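Local coordinates for nitrogenase iron-molybdenum cofactor biosynthesis protein NifB (Methanothermobacter thermautotrophicus, PDB 7JMA), which probably carries out the radical SAM-dependent carbide insertion that fuses two [4Fe-4S] clusters into the [8Fe-9S-C] precursor of the nitrogenase iron-molybdenum cofactor, at residues N119-P124 with S155-K160. Sequence-based numbering, arbitrary orientation.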
ATOM      1  N   ASN A 119      -3.184   0.783  -2.500  1.00 22.46           N
ATOM      2  CA  ASN A 119      -2.902  -0.092  -3.629  1.00 22.69           C
ATOM      3  C   ASN A 119      -2.182   0.642  -4.771  1.00 27.98           C
ATOM      4  O   ASN A 119      -1.740  -0.007  -5.727  1.00 24.78           O
ATOM      5  CB  ASN A 119      -4.202  -0.754  -4.103  1.00 27.21           C
ATOM      6  CG  ASN A 119      -5.271   0.250  -4.474  1.00 29.18           C
ATOM      7  OD1 ASN A 119      -5.007   1.190  -5.224  1.00 25.38           O
ATOM      8  ND2 ASN A 119      -6.521   0.012  -4.012  1.00 28.84           N
ATOM      9  N   GLY A 120      -2.063   1.969  -4.707  1.00 25.89           N
ATOM     10  CA  GLY A 120      -1.365   2.719  -5.737  1.00 26.61           C
ATOM     11  C   GLY A 120      -2.168   3.115  -6.964  1.00 25.11           C
ATOM     12  O   GLY A 120      -1.641   3.839  -7.822  1.00 26.06           O
ATOM     13  N   LEU A 121      -3.433   2.688  -7.085  1.00 22.64           N
ATOM     14  CA  LEU A 121      -4.172   2.991  -8.304  1.00 23.60           C
ATOM     15  C   LEU A 121      -4.235   4.492  -8.573  1.00 25.05           C
ATOM     16  O   LEU A 121      -4.100   4.929  -9.722  1.00 27.83           O
ATOM     17  CB  LEU A 121      -5.595   2.421  -8.218  1.00 23.22           C
ATOM     18  CG  LEU A 121      -6.431   2.653  -9.476  1.00 25.33           C
ATOM     19  CD1 LEU A 121      -5.891   1.929 -10.715  1.00 29.01           C
ATOM     20  CD2 LEU A 121      -7.880   2.183  -9.194  1.00 26.32           C
ATOM     21  N   LEU A 122      -4.430   5.298  -7.531  1.00 23.79           N
ATOM     22  CA  LEU A 122      -4.577   6.745  -7.682  1.00 25.27           C
ATOM     23  C   LEU A 122      -3.271   7.494  -7.481  1.00 26.66           C
ATOM     24  O   LEU A 122      -3.285   8.733  -7.421  1.00 28.54           O
ATOM     25  CB  LEU A 122      -5.614   7.280  -6.692  1.00 26.09           C
ATOM     26  CG  LEU A 122      -7.019   6.810  -7.047  1.00 27.54           C
ATOM     27  CD1 LEU A 122      -7.983   7.101  -5.907  1.00 28.86           C
ATOM     28  CD2 LEU A 122      -7.452   7.505  -8.330  1.00 35.75           C
ATOM     29  N   LEU A 123      -2.154   6.782  -7.350  1.00 26.09           N
ATOM     30  CA  LEU A 123      -0.883   7.462  -7.089  1.00 31.51           C
ATOM     31  C   LEU A 123      -0.464   8.423  -8.186  1.00 36.86           C
ATOM     32  O   LEU A 123       0.001   9.526  -7.851  1.00 33.76           O
ATOM     33  CB  LEU A 123       0.238   6.446  -6.854  1.00 30.26           C
ATOM     34  CG  LEU A 123       0.361   6.009  -5.401  1.00 33.96           C
ATOM     35  CD1 LEU A 123       1.468   4.970  -5.269  1.00 28.64           C
ATOM     36  CD2 LEU A 123       0.628   7.226  -4.503  1.00 31.94           C
ATOM     37  N   PRO A 124      -0.555   8.092  -9.474  1.00 36.85           N
ATOM     38  CA  PRO A 124      -0.172   9.096 -10.475  1.00 38.38           C
ATOM     39  C   PRO A 124      -0.949  10.392 -10.331  1.00 45.93           C
ATOM     40  O   PRO A 124      -0.376  11.478 -10.476  1.00 46.05           O
ATOM     41  CB  PRO A 124      -0.457   8.389 -11.803  1.00 38.44           C
ATOM     42  CG  PRO A 124      -0.282   6.939 -11.479  1.00 39.39           C
ATOM     43  CD  PRO A 124      -0.910   6.810 -10.112  1.00 36.04           C
ATOM     44  N   SER A 155     -10.224  -8.905  -9.244  1.00 31.39           N
ATOM     45  CA  SER A 155     -11.420  -9.176 -10.036  1.00 33.71           C
ATOM     46  C   SER A 155     -11.891  -7.939 -10.794  1.00 37.03           C
ATOM     47  O   SER A 155     -12.283  -8.049 -11.960  1.00 39.30           O
ATOM     48  CB  SER A 155     -12.537  -9.740  -9.156  1.00 44.83           C
ATOM     49  OG  SER A 155     -12.850  -8.855  -8.106  1.00 53.64           O
ATOM     50  N   PHE A 156     -11.843  -6.760 -10.177  1.00 30.57           N
ATOM     51  CA  PHE A 156     -12.155  -5.544 -10.915  1.00 26.90           C
ATOM     52  C   PHE A 156     -11.478  -4.348 -10.259  1.00 32.85           C
ATOM     53  O   PHE A 156     -11.000  -4.403  -9.120  1.00 27.10           O
ATOM     54  CB  PHE A 156     -13.681  -5.329 -11.046  1.00 27.83           C
ATOM     55  CG  PHE A 156     -14.393  -5.048  -9.745  1.00 29.53           C
ATOM     56  CD1 PHE A 156     -15.007  -6.076  -9.049  1.00 32.04           C
ATOM     57  CD2 PHE A 156     -14.475  -3.746  -9.235  1.00 31.77           C
ATOM     58  CE1 PHE A 156     -15.696  -5.830  -7.865  1.00 38.16           C
ATOM     59  CE2 PHE A 156     -15.144  -3.500  -8.044  1.00 35.02           C
ATOM     60  CZ  PHE A 156     -15.760  -4.550  -7.365  1.00 31.67           C
ATOM     61  N   VAL A 157     -11.463  -3.253 -11.007  1.00 25.04           N
ATOM     62  CA  VAL A 157     -10.835  -2.005 -10.613  1.00 24.63           C
ATOM     63  C   VAL A 157     -11.743  -0.875 -11.063  1.00 27.57           C
ATOM     64  O   VAL A 157     -12.335  -0.939 -12.145  1.00 34.29           O
ATOM     65  CB  VAL A 157      -9.427  -1.912 -11.239  1.00 34.07           C
ATOM     66  CG1 VAL A 157      -8.986  -0.495 -11.412  1.00 37.65           C
ATOM     67  CG2 VAL A 157      -8.439  -2.746 -10.407  1.00 26.69           C
ATOM     68  N   VAL A 158     -11.910   0.133 -10.209  1.00 24.88           N
ATOM     69  CA  VAL A 158     -12.736   1.291 -10.527  1.00 24.88           C
ATOM     70  C   VAL A 158     -11.799   2.478 -10.640  1.00 24.35           C
ATOM     71  O   VAL A 158     -11.158   2.861  -9.658  1.00 26.11           O
ATOM     72  CB  VAL A 158     -13.809   1.544  -9.458  1.00 28.81           C
ATOM     73  CG1 VAL A 158     -14.700   2.719  -9.883  1.00 30.79           C
ATOM     74  CG2 VAL A 158     -14.631   0.271  -9.269  1.00 31.20           C
ATOM     75  N   TYR A 159     -11.713   3.051 -11.837  1.00 27.31           N
ATOM     76  CA  TYR A 159     -10.756   4.124 -12.095  1.00 29.23           C
ATOM     77  C   TYR A 159     -11.419   5.143 -13.003  1.00 27.43           C
ATOM     78  O   TYR A 159     -11.911   4.784 -14.076  1.00 31.25           O
ATOM     79  CB  TYR A 159      -9.473   3.568 -12.725  1.00 28.65           C
ATOM     80  CG  TYR A 159      -8.409   4.628 -12.950  1.00 28.04           C
ATOM     81  CD1 TYR A 159      -7.900   4.868 -14.220  1.00 33.46           C
ATOM     82  CD2 TYR A 159      -7.930   5.384 -11.900  1.00 26.89           C
ATOM     83  CE1 TYR A 159      -6.932   5.845 -14.436  1.00 33.45           C
ATOM     84  CE2 TYR A 159      -6.951   6.360 -12.098  1.00 32.15           C
ATOM     85  CZ  TYR A 159      -6.469   6.589 -13.378  1.00 33.11           C
ATOM     86  OH  TYR A 159      -5.514   7.565 -13.586  1.00 36.62           O
ATOM     87  N   LYS A 160     -11.454   6.398 -12.556  1.00 28.72           N
ATOM     88  CA  LYS A 160     -12.143   7.466 -13.270  1.00 31.53           C
ATOM     89  C   LYS A 160     -13.557   7.023 -13.650  1.00 38.23           C
ATOM     90  O   LYS A 160     -14.007   7.189 -14.784  1.00 39.88           O
ATOM     91  CB  LYS A 160     -11.329   7.912 -14.481  1.00 38.31           C
ATOM     92  CG  LYS A 160      -9.885   8.194 -14.090  1.00 38.30           C
ATOM     93  CD  LYS A 160      -9.320   9.383 -14.828  1.00 42.32           C
ATOM     94  CE  LYS A 160      -8.017   9.886 -14.201  1.00 39.84           C
ATOM     95  NZ  LYS A 160      -7.257  10.662 -15.224  1.00 44.87           N
TER
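L121 meets V157 and Y159 where a beta-alpha loop of the radical SAM fold, leading from parallel strand 113-118 into helix 123-132, packs against strand 154-159 of a small three-stranded antiparallel sheet. The example illustrates how one branched side chain can link a beta-alpha loop of the parallel sheet to the small antiparallel sheet. CG anti to the backbone N (chi1 -178°) carries the fork of L121 out toward the strand, where CD2 and CD1 both come near V157 CG1. L121 CD2 reaches V157 CG1 tip to tip at 3.6 Å and also lies 3.4 Å from V158 O, while L121 CG approaches the Y159 ring obliquely, 3.9 Å from Y159 CD2. L122 uses the same ring differently: its side chain and that of Y159 run past each other in opposite directions, and L122 CD2 sits near the ring plane, at the edge, 4.0 Å from Y159 CE2. K160 CG covers one face of the ring over its centre, and D125 hydrogen-bonds the hydroxyl. L121 also packs against V172 and L173 of helix 166-186 and against I40 of strand 40-42, whose C42 is a ligand of a [4Fe-4S] cluster when that cluster is bound. An Asx turn helps to hold the loop that presents L121: N119 OD1 accepts a nearly straight bond (167°) from L121 N, which lies in the plane of the amide carbonyl at 2.9 Å.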